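Local coordinates for protein Ras-3 from Cryphonectria parasitica (Cryphonectria parasitica, PDB 4KU4) that belongs to the Ras family of small P-loop proteins and holds guanosine-5'-diphosphate in a pocket, at residues Trp82-Glu87 with Ile112-Lys117; Phe89-Asp94 with Ser138-Val143. All coordinates share one frame; numbering follows the deposited sequence.

Interaction 1: residues Trp82-Glu87 with Ile112-Lys117; sequences WIRQNE and IQTKRK
Lys115 reaches Ile83 and Asn86 through a side chain that bends once, at chi2 (-57°), and then runs extended to NZ. In Thr114 and in Ile83 the methyl CG2 stands anti to the backbone N, and with the two residues facing each other these methyls meet. The contact joins two helices of the Ras fold, the C-terminal end of helix 77-84 and the late turns of helix 98-118.

The apolar part is small. Ile83 CG2 lies 3.7 Å from Thr114 CG2, and the two side chains cross obliquely. Thr114 OG1 takes no part in a polar bond here; it is hydrogen-bonded to the carbonyl of Glu110 in its own helix. Ile83 also packs on Val111, which extends the apolar patch along helix 98-118. Arg84 adds a looser contact through CG, 4.3 Å from Thr114 CG2.

Lys115 NZ bridges the last turn of the helix, through Ile83 O at 3.0 Å, and the loop after it, through Asn86 O at 2.8 Å. The bond to Asn86 O runs nearly along the C=O axis. The bond to Ile83 O is more bent, with NZ tilted 22° from the carbonyl plane. The positive charge would probably suit these carbonyls. Gln85 is the first residue to leave helical geometry. The side chain of Asn86 turns back to the helix, where its ND2 donates to Trp82 O at 2.8 Å, nearly straight at 174° and in the plane of both the amide and the carbonyl.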
ATOM      1  N   TRP A  82      10.138   5.563   8.067  1.00 15.22           N
ATOM      2  CA  TRP A  82       8.783   5.406   7.552  1.00 17.13           C
ATOM      3  C   TRP A  82       8.152   4.126   8.113  1.00 18.06           C
ATOM      4  O   TRP A  82       6.965   4.092   8.459  1.00 14.89           O
ATOM      5  CB  TRP A  82       8.792   5.357   6.023  1.00 17.82           C
ATOM      6  CG  TRP A  82       9.319   6.591   5.314  1.00 17.42           C
ATOM      7  CD1 TRP A  82       9.361   7.867   5.792  1.00 19.91           C
ATOM      8  CD2 TRP A  82       9.849   6.645   3.980  1.00 18.25           C
ATOM      9  NE1 TRP A  82       9.891   8.712   4.838  1.00 17.90           N
ATOM     10  CE2 TRP A  82      10.193   7.983   3.717  1.00 24.81           C
ATOM     11  CE3 TRP A  82      10.058   5.687   2.983  1.00 19.93           C
ATOM     12  CZ2 TRP A  82      10.745   8.390   2.498  1.00 22.50           C
ATOM     13  CZ3 TRP A  82      10.602   6.091   1.775  1.00 18.67           C
ATOM     14  CH2 TRP A  82      10.939   7.429   1.542  1.00 24.91           C
ATOM     15  N   ILE A  83       8.949   3.070   8.216  1.00 14.52           N
ATOM     16  CA  ILE A  83       8.444   1.779   8.675  1.00 15.87           C
ATOM     17  C   ILE A  83       8.169   1.737  10.181  1.00 13.76           C
ATOM     18  O   ILE A  83       7.168   1.173  10.624  1.00 15.38           O
ATOM     19  CB  ILE A  83       9.401   0.623   8.259  1.00 14.03           C
ATOM     20  CG1 ILE A  83       9.468   0.538   6.730  1.00 20.58           C
ATOM     21  CG2 ILE A  83       8.952  -0.702   8.844  1.00 17.30           C
ATOM     22  CD1 ILE A  83      10.569  -0.370   6.193  1.00 19.47           C
ATOM     23  N   ARG A  84       9.060   2.334  10.970  1.00 15.85           N
ATOM     24  CA  ARG A  84       8.878   2.368  12.414  1.00 20.12           C
ATOM     25  C   ARG A  84       7.614   3.127  12.796  1.00 17.96           C
ATOM     26  O   ARG A  84       6.933   2.763  13.755  1.00 19.42           O
ATOM     27  CB  ARG A  84      10.093   3.015  13.098  1.00 22.28           C
ATOM     28  CG  ARG A  84      11.400   2.285  12.852  1.00 31.13           C
ATOM     29  CD  ARG A  84      12.591   3.041  13.447  1.00 29.71           C
ATOM     30  NE  ARG A  84      13.111   2.400  14.652  1.00 35.67           N
ATOM     31  CZ  ARG A  84      13.299   3.028  15.807  1.00 34.40           C
ATOM     32  NH1 ARG A  84      13.011   4.317  15.916  1.00 36.07           N
ATOM     33  NH2 ARG A  84      13.780   2.368  16.852  1.00 38.92           N
ATOM     34  N   GLN A  85       7.288   4.162  12.029  1.00 18.53           N
ATOM     35  CA  GLN A  85       6.204   5.071  12.407  1.00 21.28           C
ATOM     36  C   GLN A  85       4.846   4.722  11.799  1.00 21.43           C
ATOM     37  O   GLN A  85       3.903   5.501  11.908  1.00 21.13           O
ATOM     38  CB  GLN A  85       6.579   6.513  12.074  1.00 18.82           C
ATOM     39  CG  GLN A  85       7.751   7.019  12.902  1.00 27.04           C
ATOM     40  CD  GLN A  85       8.369   8.295  12.355  1.00 32.83           C
ATOM     41  OE1 GLN A  85       9.364   8.786  12.891  1.00 38.91           O
ATOM     42  NE2 GLN A  85       7.787   8.837  11.286  1.00 33.99           N
ATOM     43  N   ASN A  86       4.750   3.558  11.167  1.00 15.65           N
ATOM     44  CA  ASN A  86       3.471   3.107  10.617  1.00 10.97           C
ATOM     45  C   ASN A  86       3.132   1.664  11.015  1.00 15.42           C
ATOM     46  O   ASN A  86       4.023   0.860  11.295  1.00 14.31           O
ATOM     47  CB  ASN A  86       3.436   3.284   9.096  1.00 13.16           C
ATOM     48  CG  ASN A  86       3.316   4.731   8.685  1.00 14.67           C
ATOM     49  OD1 ASN A  86       2.210   5.286   8.612  1.00 19.66           O
ATOM     50  ND2 ASN A  86       4.445   5.352   8.400  1.00 11.83           N
ATOM     51  N   GLU A  87       1.840   1.343  11.037  1.00 10.64           N
ATOM     52  CA  GLU A  87       1.357   0.031  11.471  1.00 13.12           C
ATOM     53  C   GLU A  87       1.103  -0.908  10.287  1.00 13.00           C
ATOM     54  O   GLU A  87       1.345  -2.112  10.370  1.00 13.05           O
ATOM     55  CB  GLU A  87       0.064   0.185  12.308  1.00 11.83           C
ATOM     56  CG  GLU A  87      -0.929  -0.991  12.184  1.00 28.29           C
ATOM     57  CD  GLU A  87      -2.282  -0.809  12.924  1.00 35.99           C
ATOM     58  OE1 GLU A  87      -3.067   0.134  12.606  1.00 28.91           O
ATOM     59  OE2 GLU A  87      -2.583  -1.652  13.806  1.00 29.99           O
ATOM     60  N   ILE A 112       9.455  -6.516   7.043  1.00 17.67           N
ATOM     61  CA  ILE A 112       9.481  -7.599   8.021  1.00 18.74           C
ATOM     62  C   ILE A 112      10.696  -7.532   8.957  1.00 24.44           C
ATOM     63  O   ILE A 112      10.546  -7.629  10.174  1.00 21.82           O
ATOM     64  CB  ILE A 112       9.427  -8.971   7.334  1.00 22.78           C
ATOM     65  CG1 ILE A 112       8.016  -9.224   6.809  1.00 17.15           C
ATOM     66  CG2 ILE A 112       9.830 -10.070   8.304  1.00 25.30           C
ATOM     67  CD1 ILE A 112       6.990  -9.329   7.893  1.00 23.51           C
ATOM     68  N   GLN A 113      11.885  -7.358   8.386  1.00 19.89           N
ATOM     69  CA  GLN A 113      13.113  -7.310   9.176  1.00 25.01           C
ATOM     70  C   GLN A 113      13.116  -6.133  10.147  1.00 24.62           C
ATOM     71  O   GLN A 113      13.524  -6.270  11.301  1.00 29.52           O
ATOM     72  CB  GLN A 113      14.347  -7.247   8.269  1.00 25.39           C
ATOM     73  CG  GLN A 113      14.538  -8.474   7.382  1.00 26.38           C
ATOM     74  CD  GLN A 113      14.702  -9.760   8.173  1.00 34.86           C
ATOM     75  OE1 GLN A 113      14.901  -9.733   9.391  1.00 40.18           O
ATOM     76  NE2 GLN A 113      14.617 -10.898   7.483  1.00 33.95           N
ATOM     77  N   THR A 114      12.671  -4.976   9.671  1.00 23.26           N
ATOM     78  CA  THR A 114      12.588  -3.792  10.513  1.00 21.04           C
ATOM     79  C   THR A 114      11.575  -3.991  11.641  1.00 28.15           C
ATOM     80  O   THR A 114      11.873  -3.715  12.799  1.00 26.50           O
ATOM     81  CB  THR A 114      12.245  -2.530   9.694  1.00 24.38           C
ATOM     82  OG1 THR A 114      13.238  -2.337   8.676  1.00 24.41           O
ATOM     83  CG2 THR A 114      12.203  -1.302  10.595  1.00 26.03           C
ATOM     84  N   LYS A 115      10.390  -4.491  11.303  1.00 21.89           N
ATOM     85  CA  LYS A 115       9.369  -4.785  12.314  1.00 19.65           C
ATOM     86  C   LYS A 115       9.807  -5.872  13.297  1.00 27.66           C
ATOM     87  O   LYS A 115       9.401  -5.866  14.456  1.00 30.96           O
ATOM     88  CB  LYS A 115       8.036  -5.162  11.655  1.00 23.65           C
ATOM     89  CG  LYS A 115       7.278  -3.976  11.101  1.00 19.93           C
ATOM     90  CD  LYS A 115       7.014  -2.935  12.182  1.00 22.57           C
ATOM     91  CE  LYS A 115       6.136  -1.794  11.659  1.00 18.32           C
ATOM     92  NZ  LYS A 115       5.936  -0.706  12.661  1.00 16.49           N
ATOM     93  N   ARG A 116      10.634  -6.802  12.830  1.00 25.64           N
ATOM     94  CA  ARG A 116      11.191  -7.837  13.693  1.00 31.83           C
ATOM     95  C   ARG A 116      12.132  -7.216  14.723  1.00 34.51           C
ATOM     96  O   ARG A 116      12.151  -7.623  15.887  1.00 32.98           O
ATOM     97  CB  ARG A 116      11.926  -8.887  12.858  1.00 31.11           C
ATOM     98  CG  ARG A 116      11.022  -9.670  11.922  1.00 42.52           C
ATOM     99  CD  ARG A 116      11.744 -10.890  11.368  1.00 47.28           C
ATOM    100  NE  ARG A 116      10.995 -12.126  11.578  1.00 56.29           N
ATOM    101  CZ  ARG A 116      10.926 -13.117  10.693  1.00 57.38           C
ATOM    102  NH1 ARG A 116      10.215 -14.208  10.962  1.00 57.67           N
ATOM    103  NH2 ARG A 116      11.575 -13.019   9.539  1.00 51.79           N
ATOM    104  N   LYS A 117      12.899  -6.216  14.292  1.00 31.12           N
ATOM    105  CA  LYS A 117      13.824  -5.519  15.184  1.00 36.01           C
ATOM    106  C   LYS A 117      13.076  -4.933  16.370  1.00 41.14           C
ATOM    107  O   LYS A 117      13.479  -5.102  17.519  1.00 44.19           O
ATOM    108  CB  LYS A 117      14.537  -4.366  14.467  1.00 35.59           C
TER

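Interaction 2: residues Phe89-Asp94 with Ser138-Val143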
ATOM      1  N   PHE A  89       1.004  -1.448   5.795  1.00  7.10           N
ATOM      2  CA  PHE A  89       1.805  -1.131   4.629  1.00  7.58           C
ATOM      3  C   PHE A  89       1.194  -1.513   3.295  1.00 11.50           C
ATOM      4  O   PHE A  89       0.662  -2.608   3.118  1.00  8.43           O
ATOM      5  CB  PHE A  89       3.189  -1.776   4.765  1.00  7.30           C
ATOM      6  CG  PHE A  89       3.963  -1.274   5.944  1.00 14.70           C
ATOM      7  CD1 PHE A  89       4.793  -0.171   5.822  1.00 13.33           C
ATOM      8  CD2 PHE A  89       3.826  -1.875   7.184  1.00 13.19           C
ATOM      9  CE1 PHE A  89       5.498   0.317   6.906  1.00 15.09           C
ATOM     10  CE2 PHE A  89       4.531  -1.395   8.279  1.00 15.12           C
ATOM     11  CZ  PHE A  89       5.364  -0.286   8.135  1.00 15.41           C
ATOM     12  N   VAL A  90       1.292  -0.584   2.357  1.00  6.98           N
ATOM     13  CA  VAL A  90       0.882  -0.815   0.994  1.00  7.37           C
ATOM     14  C   VAL A  90       2.135  -0.702   0.141  1.00  9.86           C
ATOM     15  O   VAL A  90       2.699   0.386  -0.004  1.00  9.29           O
ATOM     16  CB  VAL A  90      -0.148   0.223   0.560  1.00  6.59           C
ATOM     17  CG1 VAL A  90      -0.565  -0.011  -0.893  1.00 10.96           C
ATOM     18  CG2 VAL A  90      -1.370   0.186   1.501  1.00 10.67           C
ATOM     19  N   ILE A  91       2.590  -1.836  -0.394  1.00  5.54           N
ATOM     20  CA  ILE A  91       3.789  -1.870  -1.215  1.00  7.82           C
ATOM     21  C   ILE A  91       3.383  -1.983  -2.675  1.00  9.55           C
ATOM     22  O   ILE A  91       2.821  -2.990  -3.094  1.00  7.72           O
ATOM     23  CB  ILE A  91       4.700  -3.012  -0.762  1.00 11.60           C
ATOM     24  CG1 ILE A  91       4.927  -2.880   0.746  1.00  6.37           C
ATOM     25  CG2 ILE A  91       6.012  -3.019  -1.563  1.00 13.47           C
ATOM     26  CD1 ILE A  91       5.960  -3.869   1.286  1.00 10.00           C
ATOM     27  N   VAL A  92       3.638  -0.916  -3.426  1.00  5.44           N
ATOM     28  CA  VAL A  92       3.132  -0.781  -4.785  1.00  8.11           C
ATOM     29  C   VAL A  92       4.180  -1.112  -5.853  1.00  8.27           C
ATOM     30  O   VAL A  92       5.349  -0.704  -5.767  1.00  7.65           O
ATOM     31  CB  VAL A  92       2.622   0.659  -5.021  1.00  8.28           C
ATOM     32  CG1 VAL A  92       1.908   0.767  -6.363  1.00  9.59           C
ATOM     33  CG2 VAL A  92       1.697   1.076  -3.893  1.00  6.59           C
ATOM     34  N   PHE A  93       3.752  -1.852  -6.869  1.00  9.63           N
ATOM     35  CA  PHE A  93       4.567  -2.032  -8.068  1.00  6.98           C
ATOM     36  C   PHE A  93       3.708  -1.734  -9.299  1.00 11.64           C
ATOM     37  O   PHE A  93       2.491  -1.557  -9.179  1.00  9.07           O
ATOM     38  CB  PHE A  93       5.207  -3.423  -8.115  1.00  9.98           C
ATOM     39  CG  PHE A  93       4.259  -4.534  -8.419  1.00  9.17           C
ATOM     40  CD1 PHE A  93       4.081  -4.970  -9.729  1.00 10.51           C
ATOM     41  CD2 PHE A  93       3.599  -5.200  -7.394  1.00 13.99           C
ATOM     42  CE1 PHE A  93       3.220  -6.023 -10.022  1.00  9.63           C
ATOM     43  CE2 PHE A  93       2.744  -6.258  -7.674  1.00  6.35           C
ATOM     44  CZ  PHE A  93       2.559  -6.673  -8.994  1.00  9.25           C
ATOM     45  N   ASP A  94       4.367  -1.617 -10.452  1.00 10.36           N
ATOM     46  CA  ASP A  94       3.746  -1.207 -11.708  1.00 12.57           C
ATOM     47  C   ASP A  94       3.714  -2.475 -12.526  1.00 11.30           C
ATOM     48  O   ASP A  94       4.763  -3.071 -12.765  1.00  9.09           O
ATOM     49  CB  ASP A  94       4.646  -0.137 -12.357  1.00  8.22           C
ATOM     50  CG  ASP A  94       4.165   0.320 -13.730  1.00 13.21           C
ATOM     51  OD1 ASP A  94       3.327  -0.343 -14.368  1.00 10.79           O
ATOM     52  OD2 ASP A  94       4.650   1.374 -14.174  1.00 12.94           O
ATOM     53  N   SER A 138       0.416 -10.308   7.108  1.00 13.75           N
ATOM     54  CA  SER A 138      -0.919  -9.923   6.662  1.00 18.57           C
ATOM     55  C   SER A 138      -1.181  -8.418   6.814  1.00 10.43           C
ATOM     56  O   SER A 138      -2.167  -7.906   6.290  1.00 13.43           O
ATOM     57  CB  SER A 138      -2.003 -10.733   7.395  1.00 18.43           C
ATOM     58  OG  SER A 138      -1.908 -10.554   8.797  1.00 18.12           O
ATOM     59  N   LEU A 139      -0.296  -7.707   7.510  1.00  8.13           N
ATOM     60  CA  LEU A 139      -0.465  -6.260   7.686  1.00  9.60           C
ATOM     61  C   LEU A 139       0.133  -5.500   6.509  1.00 11.75           C
ATOM     62  O   LEU A 139       0.192  -4.264   6.496  1.00 11.52           O
ATOM     63  CB  LEU A 139       0.153  -5.784   9.015  1.00 12.62           C
ATOM     64  CG  LEU A 139      -0.455  -6.430  10.266  1.00 19.54           C
ATOM     65  CD1 LEU A 139       0.048  -5.791  11.536  1.00 17.26           C
ATOM     66  CD2 LEU A 139      -1.973  -6.343  10.210  1.00 17.20           C
ATOM     67  N   VAL A 140       0.586  -6.258   5.520  1.00  9.75           N
ATOM     68  CA  VAL A 140       1.122  -5.703   4.293  1.00  7.83           C
ATOM     69  C   VAL A 140       0.244  -6.117   3.127  1.00  9.06           C
ATOM     70  O   VAL A 140      -0.262  -7.237   3.089  1.00 11.76           O
ATOM     71  CB  VAL A 140       2.552  -6.228   4.019  1.00  7.44           C
ATOM     72  CG1 VAL A 140       3.078  -5.670   2.725  1.00  7.67           C
ATOM     73  CG2 VAL A 140       3.469  -5.873   5.178  1.00 12.32           C
ATOM     74  N   VAL A 141       0.059  -5.217   2.175  1.00  6.00           N
ATOM     75  CA  VAL A 141      -0.582  -5.608   0.922  1.00  8.39           C
ATOM     76  C   VAL A 141       0.316  -5.225  -0.244  1.00  8.48           C
ATOM     77  O   VAL A 141       0.818  -4.100  -0.315  1.00  6.30           O
ATOM     78  CB  VAL A 141      -2.029  -5.035   0.752  1.00  7.84           C
ATOM     79  CG1 VAL A 141      -2.053  -3.518   0.836  1.00 11.57           C
ATOM     80  CG2 VAL A 141      -2.657  -5.529  -0.573  1.00  9.82           C
ATOM     81  N   LEU A 142       0.558  -6.183  -1.135  1.00  9.03           N
ATOM     82  CA  LEU A 142       1.266  -5.896  -2.372  1.00 10.94           C
ATOM     83  C   LEU A 142       0.249  -5.469  -3.405  1.00 10.41           C
ATOM     84  O   LEU A 142      -0.725  -6.181  -3.644  1.00  8.30           O
ATOM     85  CB  LEU A 142       1.984  -7.132  -2.887  1.00 12.07           C
ATOM     86  CG  LEU A 142       3.211  -7.678  -2.170  1.00 21.13           C
ATOM     87  CD1 LEU A 142       3.457  -9.047  -2.758  1.00 21.21           C
ATOM     88  CD2 LEU A 142       4.437  -6.771  -2.357  1.00 11.84           C
ATOM     89  N   VAL A 143       0.491  -4.324  -4.030  1.00  8.06           N
ATOM     90  CA  VAL A 143      -0.453  -3.765  -4.987  1.00  7.64           C
ATOM     91  C   VAL A 143       0.138  -3.735  -6.384  1.00 10.00           C
ATOM     92  O   VAL A 143       1.179  -3.129  -6.612  1.00 12.50           O
ATOM     93  CB  VAL A 143      -0.886  -2.340  -4.582  1.00  8.68           C
ATOM     94  CG1 VAL A 143      -1.675  -1.661  -5.704  1.00  8.84           C
ATOM     95  CG2 VAL A 143      -1.692  -2.361  -3.289  1.00 12.58           C
TER
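Phe89 and Val141 are joined by the backbone, as Phe89 O accepts from Val141 N at 2.8 Å. Ile91 N then donates to Val141 O, and Ile91 O accepts from Val143 N. Leu139 O, just before the second strand, receives Phe89 N at one end, and Val143 O receives Phe93 N at the other, at 2.9 Å and 177°. These five bonds join parallel neighbours, strand 88-94 and strand 140-145, in the interior of the Ras sheet.

Side chains fill both faces. On one, Val90 CG1 meets Val143 CG2 at 3.5 Å, and Val90 CG2 lies beside Val141 CG1, the two side chains pointing the same way. On the other, Ile91 CD1 touches Val140 CG1 at 3.7 Å, and Leu142 CD2 comes up to Ile91 CB. Phe93 CG sits between the backbone N and the carbonyl carbon (chi1 73°), which brings ring atom CD2 to 3.3 Å from Val143 O.

Helix 98-118 covers Phe89 and Ile91, while helix 182-196 packs on Val141. Strand 15-20 bonds to the far edge of strand 88-94, and the side chain of Val92 lies about 6 Å from the bound guanosine-5'-diphosphate. All ten touching residues are buried and apolar; the five hydrogen bonds supply the polar partners their bonded N and O atoms would otherwise lack.

The centre of interaction 2 is about 4 Å from the centre of the chain and that of interaction 1 about 14 Å. Interaction 2 is wholly buried; interaction 1 is mostly so, with Arg84 exposed. Strand 88-94 of interaction 2 follows helix 77-84 and precedes helix 98-118, the two helices of interaction 1, and the segments alternate along the chain. Interaction 2 is regular backbone pairing with apolar side chains on both faces. Interaction 1 has a smaller apolar patch and relies on a charged side chain binding carbonyls at and just after a helix end. The two meet at the Phe89 ring, where CZ lies 3.4 Å from Ile83 O and CE2 lies 3.8 Å from Lys115 CE.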